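Local coordinates for protein YaeO (Vibrio cholerae serotype O1, PDB 6JIE) that inhibits Rho-dependent transcription termination by dissociating the hexameric state of Rho, and is a structural homologue of the RNA chaperone Hfq that binds magnesium, at residues A[7-12]-A[76-81]; A[20-25]-A[47-52]; A[28-33]-A[56-61]; A[37-40]-A[44-47]; A[66-69]-A[74-77]. All coordinates share one frame; numbering follows the deposited sequence.

Interaction 1: A[7-12]-A[76-81]; sequences YDYIEL and SVIHFK
Tyr9 and Ile10, in the first turn of helix 9-15, each lay one side chain against the C-terminal end of the chain, Tyr9 on Ile78 of strand 77-79 and Ile10 on Phe80 just after it. In the first contact the CD1 methyl of Ile78 stands over one face of the Tyr9 ring, 4.1 Å from its centroid and 20° off the normal, a CH-pi approach displaced toward the CD2-CE2 rim; the two side chains meet at about a right angle. The opposite face of that ring carries CB of Tyr7, so the phenol is gripped from both sides. In the second, Ile10 reaches out with its CG1 branch, which points away from the carbonyl carbon (chi1 -61°), and its CD1 comes to 3.5 Å from Phe80 CZ. The Phe80 ring has Ile78 CG2 over one face, tying the two contacts together.

The side-chain hydrogen bond within these segments belongs to the helix start. Asp8 is the N-cap: its OD2 accepts from Glu11 N at 2.9 Å in a nearly straight bond (170°), met from above the carboxylate plane. Lys81 NZ is hydrogen-bonded to Leu63 O and Thr60 O. Strand 63-68 supplies Met66, which touches both Tyr9 and Ile10. The chemistry implies that the two segments adhere through apolar surface, while the capping bond orders the helix start rather than linking it to the strand.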
# COMPACT_ATOMS: atom_id res chain seq x y z
N TYR A 7 -23.03 -1.70 -3.83
CA TYR A 7 -21.79 -1.95 -3.12
C TYR A 7 -21.24 -0.66 -2.52
O TYR A 7 -21.24 0.39 -3.17
CB TYR A 7 -20.75 -2.57 -4.05
CG TYR A 7 -21.02 -4.02 -4.41
CD1 TYR A 7 -21.59 -4.35 -5.63
CD2 TYR A 7 -20.68 -5.04 -3.54
CE1 TYR A 7 -21.83 -5.66 -5.98
CE2 TYR A 7 -20.92 -6.36 -3.87
CZ TYR A 7 -21.49 -6.67 -5.09
OH TYR A 7 -21.73 -7.98 -5.43
N ASP A 8 -20.78 -0.74 -1.28
CA ASP A 8 -20.07 0.37 -0.65
C ASP A 8 -18.59 0.19 -0.97
O ASP A 8 -17.88 -0.55 -0.30
CB ASP A 8 -20.33 0.39 0.85
CG ASP A 8 -19.77 1.63 1.53
OD1 ASP A 8 -20.34 2.06 2.56
OD2 ASP A 8 -18.76 2.18 1.03
N TYR A 9 -18.12 0.89 -2.01
CA TYR A 9 -16.74 0.68 -2.44
C TYR A 9 -15.73 1.27 -1.46
O TYR A 9 -14.59 0.79 -1.38
CB TYR A 9 -16.54 1.26 -3.84
CG TYR A 9 -17.16 0.40 -4.91
CD1 TYR A 9 -16.62 -0.84 -5.23
CD2 TYR A 9 -18.29 0.82 -5.60
CE1 TYR A 9 -17.18 -1.63 -6.20
CE2 TYR A 9 -18.85 0.03 -6.58
CZ TYR A 9 -18.30 -1.19 -6.88
OH TYR A 9 -18.85 -1.99 -7.85
N ILE A 10 -16.12 2.29 -0.70
CA ILE A 10 -15.28 2.79 0.38
C ILE A 10 -15.07 1.71 1.43
O ILE A 10 -13.94 1.43 1.85
CB ILE A 10 -15.90 4.05 1.00
CG1 ILE A 10 -16.01 5.15 -0.05
CG2 ILE A 10 -15.07 4.52 2.19
CD1 ILE A 10 -14.69 5.56 -0.62
N GLU A 11 -16.16 1.08 1.86
CA GLU A 11 -16.08 0.00 2.83
C GLU A 11 -15.23 -1.15 2.30
O GLU A 11 -14.39 -1.70 3.02
CB GLU A 11 -17.49 -0.48 3.17
CG GLU A 11 -17.54 -1.75 4.02
CD GLU A 11 -18.95 -2.15 4.40
OE1 GLU A 11 -19.77 -2.42 3.48
OE2 GLU A 11 -19.25 -2.19 5.61
N LEU A 12 -15.42 -1.50 1.03
CA LEU A 12 -14.67 -2.60 0.44
C LEU A 12 -13.18 -2.28 0.34
O LEU A 12 -12.34 -3.15 0.61
CB LEU A 12 -15.25 -2.96 -0.93
CG LEU A 12 -14.58 -4.07 -1.73
CD1 LEU A 12 -15.64 -4.81 -2.51
CD2 LEU A 12 -13.54 -3.50 -2.69
N SER A 76 -11.63 0.23 -10.89
CA SER A 76 -10.54 1.07 -11.36
C SER A 76 -10.72 2.47 -10.80
O SER A 76 -10.11 2.82 -9.78
CB SER A 76 -10.50 1.09 -12.89
OG SER A 76 -10.08 -0.17 -13.39
N VAL A 77 -11.59 3.28 -11.42
CA VAL A 77 -11.92 4.61 -10.93
C VAL A 77 -13.41 4.67 -10.59
O VAL A 77 -14.25 4.32 -11.43
CB VAL A 77 -11.56 5.71 -11.94
CG1 VAL A 77 -11.87 7.08 -11.34
CG2 VAL A 77 -10.10 5.62 -12.32
N ILE A 78 -13.71 5.08 -9.36
CA ILE A 78 -15.06 5.30 -8.87
C ILE A 78 -15.25 6.80 -8.75
O ILE A 78 -14.43 7.49 -8.13
CB ILE A 78 -15.28 4.62 -7.50
CG1 ILE A 78 -15.18 3.10 -7.62
CG2 ILE A 78 -16.61 5.04 -6.90
CD1 ILE A 78 -16.24 2.47 -8.47
N HIS A 79 -16.32 7.31 -9.35
CA HIS A 79 -16.67 8.72 -9.25
C HIS A 79 -17.90 8.86 -8.37
O HIS A 79 -18.92 8.20 -8.61
CB HIS A 79 -16.91 9.33 -10.63
CG HIS A 79 -15.69 9.39 -11.49
ND1 HIS A 79 -14.75 10.40 -11.38
CD2 HIS A 79 -15.24 8.57 -12.47
CE1 HIS A 79 -13.78 10.19 -12.25
NE2 HIS A 79 -14.05 9.09 -12.93
N PHE A 80 -17.81 9.72 -7.36
CA PHE A 80 -18.89 9.91 -6.40
C PHE A 80 -19.76 11.10 -6.77
O PHE A 80 -19.29 12.08 -7.35
CB PHE A 80 -18.34 10.10 -4.99
CG PHE A 80 -17.49 8.98 -4.51
CD1 PHE A 80 -18.06 7.80 -4.05
CD2 PHE A 80 -16.11 9.08 -4.52
CE1 PHE A 80 -17.28 6.76 -3.61
CE2 PHE A 80 -15.32 8.04 -4.07
CZ PHE A 80 -15.91 6.88 -3.62
N LYS A 81 -21.05 10.98 -6.43
CA LYS A 81 -22.03 12.08 -6.41
C LYS A 81 -21.72 13.27 -7.31
O LYS A 81 -21.99 14.42 -6.95
CB LYS A 81 -22.20 12.57 -4.96
CG LYS A 81 -20.92 13.06 -4.28
CD LYS A 81 -21.02 12.97 -2.76
CE LYS A 81 -20.24 11.78 -2.21
NZ LYS A 81 -18.77 12.04 -2.03

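Interaction 2: A[20-25]-A[47-52]; sequences VKLTMK and IALRGE. With MG (magnesium ion), chain D.
Leu22 and Leu49 meet end to end in the protein core, each pointing from its own strand toward the other. Apolar contact accounts for the whole meeting of the two strands. Leu22 CD1 is the shared methyl: it lies 3.8 Å from Leu49 CD2 and 3.9 Å from Ile47 CG2, so one methyl touches two neighbours of the facing strand. With CG opposite the backbone N (chi1 -177°), Leu49 extends toward strand 19-24, and its fork is divided between two partners; while CD2 faces Leu22, Leu49 CD1 lies 3.7 Å from Val20 CG2. All four residues are buried, and Met66 of strand 63-68 extends the cluster by touching both Val20 and Leu22.

Metal coordination is a separate matter, at the far end of segment 47-52. There Glu52 stretches out and binds a magnesium ion through OE2 at 2.1 Å, while OE1 accepts a bond from one of the two waters on the same ion. Glu52 O is also hydrogen-bonded to His74 NE2 of the second subunit, which places this end at the subunit interface.

The short strand axes pass 9.4 Å apart at 123°, too far for backbone pairing. Such facing of strands from two antiparallel sheets, with aliphatic side chains meeting at their tips, is consistent with the small, strongly bent Sm-like fold expected of a structural homologue of Hfq.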
# COMPACT_ATOMS: atom_id res chain seq x y z
N VAL A 20 -5.12 3.14 -2.73
CA VAL A 20 -6.04 3.99 -3.48
C VAL A 20 -5.52 5.42 -3.57
O VAL A 20 -4.77 5.88 -2.72
CB VAL A 20 -7.47 4.03 -2.87
CG1 VAL A 20 -8.12 2.64 -2.98
CG2 VAL A 20 -7.45 4.51 -1.44
N LYS A 21 -5.94 6.09 -4.63
CA LYS A 21 -5.77 7.52 -4.84
C LYS A 21 -7.13 8.17 -4.65
O LYS A 21 -8.09 7.86 -5.38
CB LYS A 21 -5.21 7.81 -6.23
CG LYS A 21 -5.23 9.29 -6.63
CD LYS A 21 -4.87 9.41 -8.11
CE LYS A 21 -5.18 10.78 -8.68
NZ LYS A 21 -5.10 10.75 -10.18
N LEU A 22 -7.22 9.10 -3.70
CA LEU A 22 -8.46 9.79 -3.42
C LEU A 22 -8.36 11.23 -3.90
O LEU A 22 -7.37 11.91 -3.62
CB LEU A 22 -8.78 9.79 -1.92
CG LEU A 22 -8.80 8.42 -1.25
CD1 LEU A 22 -9.21 8.63 0.19
CD2 LEU A 22 -9.77 7.51 -1.94
N THR A 23 -9.35 11.67 -4.65
CA THR A 23 -9.44 13.05 -5.08
C THR A 23 -10.63 13.70 -4.40
O THR A 23 -11.74 13.17 -4.46
CB THR A 23 -9.57 13.16 -6.60
OG1 THR A 23 -8.51 12.42 -7.24
CG2 THR A 23 -9.46 14.62 -7.04
N MET A 24 -10.40 14.84 -3.75
CA MET A 24 -11.45 15.55 -3.03
C MET A 24 -12.14 16.54 -3.95
O MET A 24 -11.66 16.87 -5.03
CB MET A 24 -10.88 16.29 -1.82
CG MET A 24 -9.94 15.45 -0.94
SD MET A 24 -10.59 13.88 -0.33
CE MET A 24 -11.84 14.47 0.82
N LYS A 25 -13.31 17.02 -3.49
CA LYS A 25 -14.06 18.00 -4.26
C LYS A 25 -13.28 19.29 -4.41
O LYS A 25 -13.52 20.04 -5.36
CB LYS A 25 -15.42 18.25 -3.61
CG LYS A 25 -16.39 17.07 -3.83
CD LYS A 25 -17.77 17.25 -3.19
CE LYS A 25 -18.52 15.91 -3.18
NZ LYS A 25 -19.89 16.03 -2.61
N ILE A 47 -13.01 8.33 5.70
CA ILE A 47 -12.12 7.20 5.45
C ILE A 47 -10.76 7.55 6.03
O ILE A 47 -10.27 8.67 5.84
CB ILE A 47 -12.03 6.88 3.95
CG1 ILE A 47 -10.95 5.81 3.71
CG2 ILE A 47 -11.76 8.13 3.16
CD1 ILE A 47 -10.83 5.36 2.27
N ALA A 48 -10.17 6.62 6.77
CA ALA A 48 -8.81 6.78 7.26
C ALA A 48 -7.87 6.27 6.18
O ALA A 48 -7.95 5.11 5.79
CB ALA A 48 -8.59 6.02 8.56
N LEU A 49 -7.02 7.16 5.67
CA LEU A 49 -6.12 6.84 4.57
C LEU A 49 -4.70 6.94 5.09
O LEU A 49 -4.26 8.03 5.48
CB LEU A 49 -6.33 7.78 3.38
CG LEU A 49 -5.48 7.48 2.15
CD1 LEU A 49 -5.97 6.22 1.47
CD2 LEU A 49 -5.53 8.65 1.19
N ARG A 50 -3.98 5.82 5.09
CA ARG A 50 -2.60 5.81 5.57
C ARG A 50 -1.69 6.18 4.41
O ARG A 50 -1.45 5.38 3.51
CB ARG A 50 -2.24 4.45 6.16
CG ARG A 50 -3.09 4.05 7.34
CD ARG A 50 -2.38 3.03 8.23
NE ARG A 50 -3.33 2.33 9.09
CZ ARG A 50 -3.84 2.83 10.21
NH1 ARG A 50 -3.48 4.04 10.62
NH2 ARG A 50 -4.70 2.11 10.91
N GLY A 51 -1.19 7.41 4.42
CA GLY A 51 -0.29 7.87 3.39
C GLY A 51 1.16 7.57 3.71
O GLY A 51 1.50 6.89 4.68
N GLU A 52 2.04 8.12 2.86
CA GLU A 52 3.46 7.80 2.97
C GLU A 52 4.01 8.23 4.32
O GLU A 52 4.74 7.47 4.97
CB GLU A 52 4.26 8.46 1.85
CG GLU A 52 5.73 8.08 1.91
CD GLU A 52 6.54 8.59 0.74
OE1 GLU A 52 6.03 9.44 -0.02
OE2 GLU A 52 7.69 8.13 0.57
MG MG D . 9.37 8.84 -0.55
O HOH W 1 8.60 10.82 -0.94
O HOH W 2 8.18 7.79 -2.06

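Interaction 3: A[28-33]-A[56-61]; sequences EVYYGV and WLLETD. With MG (magnesium ion), chain C.
Strands 29-31 and 56-59 face one another from different sheets, their short axes 10.4 Å apart and inclined at 134°, with Tyr30 nearest to Trp56. Side chains fill the gap. Tyr30 turns the edge carrying CD1 and CE1 onto the face of Trp56, an edge-to-face pair with the planes at 65° and centroids 4.7 Å apart, measured to the five-membered ring. Tyr30 CD1 is the atom that bears down, standing 3.5 Å from Trp56 CD2 at the fusion of the indole. The Tyr30 side chain leaves the backbone on the side of N, away from the carbonyl carbon (chi1 -60°).

Leu58 completes the grip on the phenol. Its CD2 sits over one face of the Tyr30 ring, 3.9 Å from the centroid, a CH-pi contact, while CD1 rests against CG. The indole in turn has Tyr31 O at its edge, in plane, 3.6 Å from Trp56 CZ3. Leu49 of strand 45-50 touches both Tyr30 and Trp56, adding an aliphatic neighbour to both rings.

Beyond strand 56-59 the chain enters a short 3-10 segment, and Asp61 OD1 binds a magnesium ion at 2.2 Å; a water bound to the same ion donates to Glu59 OE1. The aromatic cluster bridges two antiparallel sheets, set just before the corner at Gly32. Two sheets joined round such a corner and packed through their side chains are consistent with an Sm-like, Hfq-related fold.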
# COMPACT_ATOMS: atom_id res chain seq x y z
N GLU A 28 -7.78 18.42 -4.32
CA GLU A 28 -6.58 17.86 -3.72
C GLU A 28 -6.56 16.34 -3.88
O GLU A 28 -7.59 15.68 -3.72
CB GLU A 28 -6.47 18.21 -2.24
CG GLU A 28 -5.11 17.81 -1.68
CD GLU A 28 -4.80 18.40 -0.32
OE1 GLU A 28 -5.55 19.28 0.17
OE2 GLU A 28 -3.78 17.96 0.27
N VAL A 29 -5.39 15.79 -4.15
CA VAL A 29 -5.21 14.35 -4.31
C VAL A 29 -4.43 13.79 -3.13
O VAL A 29 -3.47 14.41 -2.66
CB VAL A 29 -4.51 14.03 -5.65
CG1 VAL A 29 -4.19 12.55 -5.73
CG2 VAL A 29 -5.38 14.44 -6.80
N TYR A 30 -4.86 12.62 -2.65
CA TYR A 30 -4.15 11.88 -1.61
C TYR A 30 -3.94 10.45 -2.09
O TYR A 30 -4.85 9.87 -2.69
CB TYR A 30 -4.92 11.83 -0.30
CG TYR A 30 -5.24 13.16 0.35
CD1 TYR A 30 -4.48 13.63 1.41
CD2 TYR A 30 -6.32 13.94 -0.09
CE1 TYR A 30 -4.78 14.83 2.03
CE2 TYR A 30 -6.62 15.15 0.52
CZ TYR A 30 -5.85 15.59 1.58
OH TYR A 30 -6.13 16.78 2.21
N TYR A 31 -2.77 9.88 -1.79
CA TYR A 31 -2.47 8.48 -2.11
C TYR A 31 -2.18 7.71 -0.83
O TYR A 31 -1.48 8.22 0.06
CB TYR A 31 -1.22 8.37 -3.04
CG TYR A 31 -1.32 8.98 -4.43
CD1 TYR A 31 -1.15 10.34 -4.65
CD2 TYR A 31 -1.54 8.17 -5.55
CE1 TYR A 31 -1.22 10.88 -5.93
CE2 TYR A 31 -1.62 8.71 -6.82
CZ TYR A 31 -1.46 10.05 -7.01
OH TYR A 31 -1.54 10.57 -8.28
N GLY A 32 -2.66 6.48 -0.71
CA GLY A 32 -2.22 5.65 0.40
C GLY A 32 -2.99 4.36 0.46
O GLY A 32 -3.57 3.93 -0.54
N VAL A 33 -3.01 3.76 1.65
CA VAL A 33 -3.71 2.51 1.90
C VAL A 33 -5.00 2.82 2.64
O VAL A 33 -4.99 3.50 3.68
CB VAL A 33 -2.82 1.54 2.68
CG1 VAL A 33 -3.58 0.23 2.99
CG2 VAL A 33 -1.53 1.28 1.90
N TRP A 56 -4.56 10.37 7.20
CA TRP A 56 -5.57 11.42 7.08
C TRP A 56 -6.96 10.84 7.35
O TRP A 56 -7.25 9.70 6.97
CB TRP A 56 -5.56 12.05 5.68
CG TRP A 56 -4.23 12.63 5.24
CD1 TRP A 56 -3.67 13.82 5.63
CD2 TRP A 56 -3.33 12.05 4.29
NE1 TRP A 56 -2.46 14.00 4.99
CE2 TRP A 56 -2.23 12.92 4.17
CE3 TRP A 56 -3.34 10.86 3.54
CZ2 TRP A 56 -1.15 12.66 3.32
CZ3 TRP A 56 -2.26 10.60 2.70
CH2 TRP A 56 -1.18 11.49 2.60
N LEU A 57 -7.81 11.63 8.01
CA LEU A 57 -9.24 11.34 8.08
C LEU A 57 -9.93 12.27 7.10
O LEU A 57 -10.07 13.46 7.37
CB LEU A 57 -9.80 11.54 9.49
CG LEU A 57 -9.25 10.62 10.57
CD1 LEU A 57 -9.99 10.85 11.86
CD2 LEU A 57 -9.33 9.17 10.13
N LEU A 58 -10.34 11.71 5.97
CA LEU A 58 -10.89 12.45 4.85
C LEU A 58 -12.39 12.22 4.78
O LEU A 58 -12.85 11.08 4.73
CB LEU A 58 -10.23 12.02 3.54
CG LEU A 58 -8.73 12.27 3.53
CD1 LEU A 58 -8.05 11.53 2.37
CD2 LEU A 58 -8.51 13.77 3.42
N GLU A 59 -13.14 13.32 4.75
CA GLU A 59 -14.59 13.24 4.82
C GLU A 59 -15.14 12.56 3.57
O GLU A 59 -14.90 13.02 2.45
CB GLU A 59 -15.18 14.63 4.95
CG GLU A 59 -14.88 15.33 6.24
CD GLU A 59 -15.26 16.79 6.16
OE1 GLU A 59 -16.47 17.12 6.23
OE2 GLU A 59 -14.34 17.61 5.98
N THR A 60 -15.93 11.50 3.77
CA THR A 60 -16.47 10.81 2.61
C THR A 60 -17.41 11.71 1.81
O THR A 60 -17.45 11.57 0.58
CB THR A 60 -17.18 9.52 3.04
OG1 THR A 60 -18.31 9.81 3.87
CG2 THR A 60 -16.20 8.59 3.77
N ASP A 61 -18.13 12.64 2.47
CA ASP A 61 -18.96 13.59 1.74
C ASP A 61 -18.15 14.51 0.84
O ASP A 61 -18.72 15.18 -0.03
CB ASP A 61 -19.77 14.49 2.69
CG ASP A 61 -20.85 13.74 3.45
OD1 ASP A 61 -21.17 14.18 4.58
OD2 ASP A 61 -21.37 12.73 2.93
MG MG C . -20.83 16.18 5.47
O HOH W 3 -18.71 15.63 6.06
O HOH W 4 -20.20 17.60 4.03

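Interaction 4: A[37-40]-A[44-47]; sequences TQRN and QECI
Asn40 turns its CG between the backbone N and the carbonyl carbon (chi1 60°), which swings its amide toward Gln44, just before the returning strand. The amide is used at both ends. Asn40 OD1 accepts from Gln44 N at 2.8 Å, met from above the carbonyl plane, while Asn40 ND2 donates at 2.9 Å to Gln44 OE1, in plane and on a lone pair. With Asn40 N bonding to Gln44 O at 3.0 Å, three bonds lock the mouth of the turn.

Farther along, Gln38 and Cys46 form a hydrogen-bonded antiparallel pair, Cys46 N to Gln38 O measuring 2.7 Å. Flanking it are the non-hydrogen-bonded pairs Thr37-Ile47 and Arg39-Glu45. Arg39 lays one guanidinium face over Glu45 CG, 3.5 Å from Arg39 NH1; the two charged groups stay beyond salt-bridge range and a water links NH2 to Glu45 OE2, whereas NH1 bonds to Lys43 O.

This end of the beta hairpin, strands 33-39 and 45-50, has strand 55-59 beside strand 45-50, and the Leu57 side chain touches Gln38, Asn40 and Cys46; on the Thr37 and Ile47 face the hairpin meets Cys14 of helix 9-15.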
# COMPACT_ATOMS: atom_id res chain seq x y z
N THR A 37 -13.06 3.07 8.03
CA THR A 37 -14.03 4.15 8.07
C THR A 37 -14.27 4.49 9.53
O THR A 37 -14.38 3.60 10.38
CB THR A 37 -15.33 3.75 7.38
OG1 THR A 37 -15.77 2.49 7.89
CG2 THR A 37 -15.13 3.64 5.88
N GLN A 38 -14.30 5.78 9.84
CA GLN A 38 -14.57 6.20 11.20
C GLN A 38 -15.05 7.64 11.15
O GLN A 38 -14.94 8.30 10.12
CB GLN A 38 -13.32 6.07 12.08
CG GLN A 38 -12.18 6.97 11.64
CD GLN A 38 -10.91 6.76 12.44
OE1 GLN A 38 -10.66 7.46 13.42
NE2 GLN A 38 -10.10 5.80 12.03
N ARG A 39 -15.59 8.11 12.26
CA ARG A 39 -15.95 9.51 12.37
C ARG A 39 -14.79 10.31 12.94
O ARG A 39 -14.06 9.83 13.82
CB ARG A 39 -17.21 9.68 13.24
CG ARG A 39 -18.43 9.02 12.61
CD ARG A 39 -19.71 9.61 13.14
NE ARG A 39 -20.90 8.98 12.58
CZ ARG A 39 -21.66 9.51 11.62
NH1 ARG A 39 -21.36 10.70 11.11
NH2 ARG A 39 -22.72 8.86 11.18
N ASN A 40 -14.61 11.53 12.44
CA ASN A 40 -13.59 12.42 12.97
C ASN A 40 -14.11 13.08 14.24
O ASN A 40 -15.20 12.75 14.73
CB ASN A 40 -13.15 13.42 11.91
CG ASN A 40 -14.30 14.31 11.39
OD1 ASN A 40 -15.35 14.47 12.02
ND2 ASN A 40 -14.07 14.92 10.22
N GLN A 44 -18.05 13.66 11.62
CA GLN A 44 -18.26 13.49 10.19
C GLN A 44 -17.70 12.14 9.76
O GLN A 44 -16.67 11.72 10.26
CB GLN A 44 -17.57 14.61 9.42
CG GLN A 44 -18.11 16.01 9.78
CD GLN A 44 -17.13 17.14 9.45
OE1 GLN A 44 -15.92 16.94 9.41
NE2 GLN A 44 -17.67 18.33 9.22
N GLU A 45 -18.41 11.47 8.85
CA GLU A 45 -17.95 10.18 8.36
C GLU A 45 -16.70 10.37 7.52
O GLU A 45 -16.66 11.21 6.63
CB GLU A 45 -19.02 9.49 7.50
CG GLU A 45 -20.32 9.14 8.21
CD GLU A 45 -21.17 8.19 7.38
OE1 GLU A 45 -20.72 7.05 7.14
OE2 GLU A 45 -22.28 8.59 6.95
N CYS A 46 -15.68 9.56 7.80
CA CYS A 46 -14.39 9.68 7.13
C CYS A 46 -13.89 8.32 6.70
O CYS A 46 -14.26 7.28 7.25
CB CYS A 46 -13.34 10.33 8.03
SG CYS A 46 -13.69 12.07 8.37
N ILE A 47 -13.01 8.33 5.70
CA ILE A 47 -12.12 7.20 5.45
C ILE A 47 -10.76 7.55 6.03
O ILE A 47 -10.27 8.67 5.84
CB ILE A 47 -12.03 6.88 3.95
CG1 ILE A 47 -10.95 5.81 3.71
CG2 ILE A 47 -11.76 8.13 3.16
CD1 ILE A 47 -10.83 5.36 2.27
O HOH W 5 -24.84 8.62 9.00

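Interaction 5: A[66-69]-A[74-77]; sequences MEAL and HFSV
This contact is a short antiparallel pairing at the border of the four-stranded sheet, where the chain leaves strand 63-68, loops round and returns to begin strand 77-79. One backbone bond crosses between the two segments: Ala68 N donates to Ser76 O at 2.7 Å, nearly straight (170°) and in the carbonyl plane. Next to it Glu67 and Val77 form a non-hydrogen-bonded pair, with two CA-H...O contacts alongside, from Glu67 CA to Ser76 O at 3.3 Å and from Val77 CA to Met66 O at 3.5 Å. A water bridges the pair, donating to Ala68 O at 2.7 Å and weakly to Ser76 O.

On the inner side Phe75 turns its ring toward Met66 and Ala68, its CG placed between the backbone N and the carbonyl carbon (chi1 57°). Met66 approaches at about a right angle. Its chain runs out straight and then bends at the sulfur, so that Met66 CE lies over one face of the Phe75 ring, 4.1 Å from the centroid and offset toward the rim, with SD oblique to it: a Met-aromatic contact. Ala68 closes on the same ring from another direction, Ala68 CB standing 3.7 Å from Phe75 CE1, while its N lies at the ring edge. On the other face of the sheet, Glu67 CG rests against Val77 CG2.

Helix 9-15 lies beyond Met66, touching it with Tyr9, Ile10 and Ala13. The whole is a beta-hairpin connection, its irregular returning arm pinned to the core by an aromatic residue.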
# COMPACT_ATOMS: atom_id res chain seq x y z
N MET A 66 -12.34 7.85 -6.21
CA MET A 66 -11.40 6.90 -5.62
C MET A 66 -10.85 6.04 -6.75
O MET A 66 -11.63 5.45 -7.51
CB MET A 66 -12.06 6.02 -4.55
CG MET A 66 -11.19 4.86 -4.09
SD MET A 66 -11.93 4.01 -2.68
CE MET A 66 -13.35 3.28 -3.48
N GLU A 67 -9.53 5.97 -6.87
CA GLU A 67 -8.86 5.25 -7.95
C GLU A 67 -8.02 4.13 -7.36
O GLU A 67 -7.24 4.35 -6.43
CB GLU A 67 -7.99 6.20 -8.77
CG GLU A 67 -7.12 5.52 -9.82
CD GLU A 67 -6.37 6.52 -10.68
OE1 GLU A 67 -6.69 7.71 -10.62
OE2 GLU A 67 -5.46 6.11 -11.42
N ALA A 68 -8.17 2.92 -7.90
CA ALA A 68 -7.32 1.80 -7.50
C ALA A 68 -5.87 2.03 -7.92
O ALA A 68 -5.60 2.41 -9.06
CB ALA A 68 -7.84 0.51 -8.12
N LEU A 69 -4.94 1.78 -7.00
CA LEU A 69 -3.52 1.79 -7.32
C LEU A 69 -2.94 0.38 -7.45
O LEU A 69 -1.72 0.22 -7.54
CB LEU A 69 -2.72 2.59 -6.29
CG LEU A 69 -3.12 4.06 -6.18
CD1 LEU A 69 -2.32 4.76 -5.10
CD2 LEU A 69 -2.97 4.76 -7.53
N HIS A 74 -12.32 -5.23 -8.31
CA HIS A 74 -13.45 -4.51 -7.73
C HIS A 74 -13.71 -3.18 -8.41
O HIS A 74 -14.85 -2.86 -8.74
CB HIS A 74 -13.23 -4.33 -6.23
CG HIS A 74 -12.92 -5.62 -5.54
ND1 HIS A 74 -13.87 -6.60 -5.36
CD2 HIS A 74 -11.76 -6.10 -5.03
CE1 HIS A 74 -13.31 -7.63 -4.75
NE2 HIS A 74 -12.04 -7.36 -4.55
N PHE A 75 -12.66 -2.38 -8.63
CA PHE A 75 -12.84 -1.10 -9.30
C PHE A 75 -11.51 -0.64 -9.89
O PHE A 75 -10.43 -1.05 -9.46
CB PHE A 75 -13.40 -0.03 -8.35
CG PHE A 75 -12.57 0.20 -7.12
CD1 PHE A 75 -11.54 1.13 -7.12
CD2 PHE A 75 -12.85 -0.48 -5.94
CE1 PHE A 75 -10.79 1.35 -5.98
CE2 PHE A 75 -12.11 -0.27 -4.80
CZ PHE A 75 -11.07 0.66 -4.82
N SER A 76 -11.63 0.23 -10.89
CA SER A 76 -10.54 1.07 -11.36
C SER A 76 -10.72 2.47 -10.80
O SER A 76 -10.11 2.82 -9.78
CB SER A 76 -10.50 1.09 -12.89
OG SER A 76 -10.08 -0.17 -13.39
N VAL A 77 -11.59 3.28 -11.42
CA VAL A 77 -11.92 4.61 -10.93
C VAL A 77 -13.41 4.67 -10.59
O VAL A 77 -14.25 4.32 -11.43
CB VAL A 77 -11.56 5.71 -11.94
CG1 VAL A 77 -11.87 7.08 -11.34
CG2 VAL A 77 -10.10 5.62 -12.32
O HOH W 6 -7.04 2.34 -11.32

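Overall arrangement
From the N terminus, interaction 1 closes the longest loop, bringing the start of helix 9-15 to the C-terminal strand, and interactions 2, 3 and 4 are nested within it. Interactions 2 and 3 cross, their segments alternating along the chain and their centres about 3 Å apart; together they join the two antiparallel sheets. Interaction 4, a hairpin closure, is nested inside interaction 3 and shares Ile47 with interaction 2. Interaction 5 follows interactions 2, 3 and 4 in series and ends on the same stretch of chain as interaction 1, with Ser76 and Val77 common to both. Interactions 4 and 5 lie on opposite sides of the chain's centre, about 20 Å apart between centres.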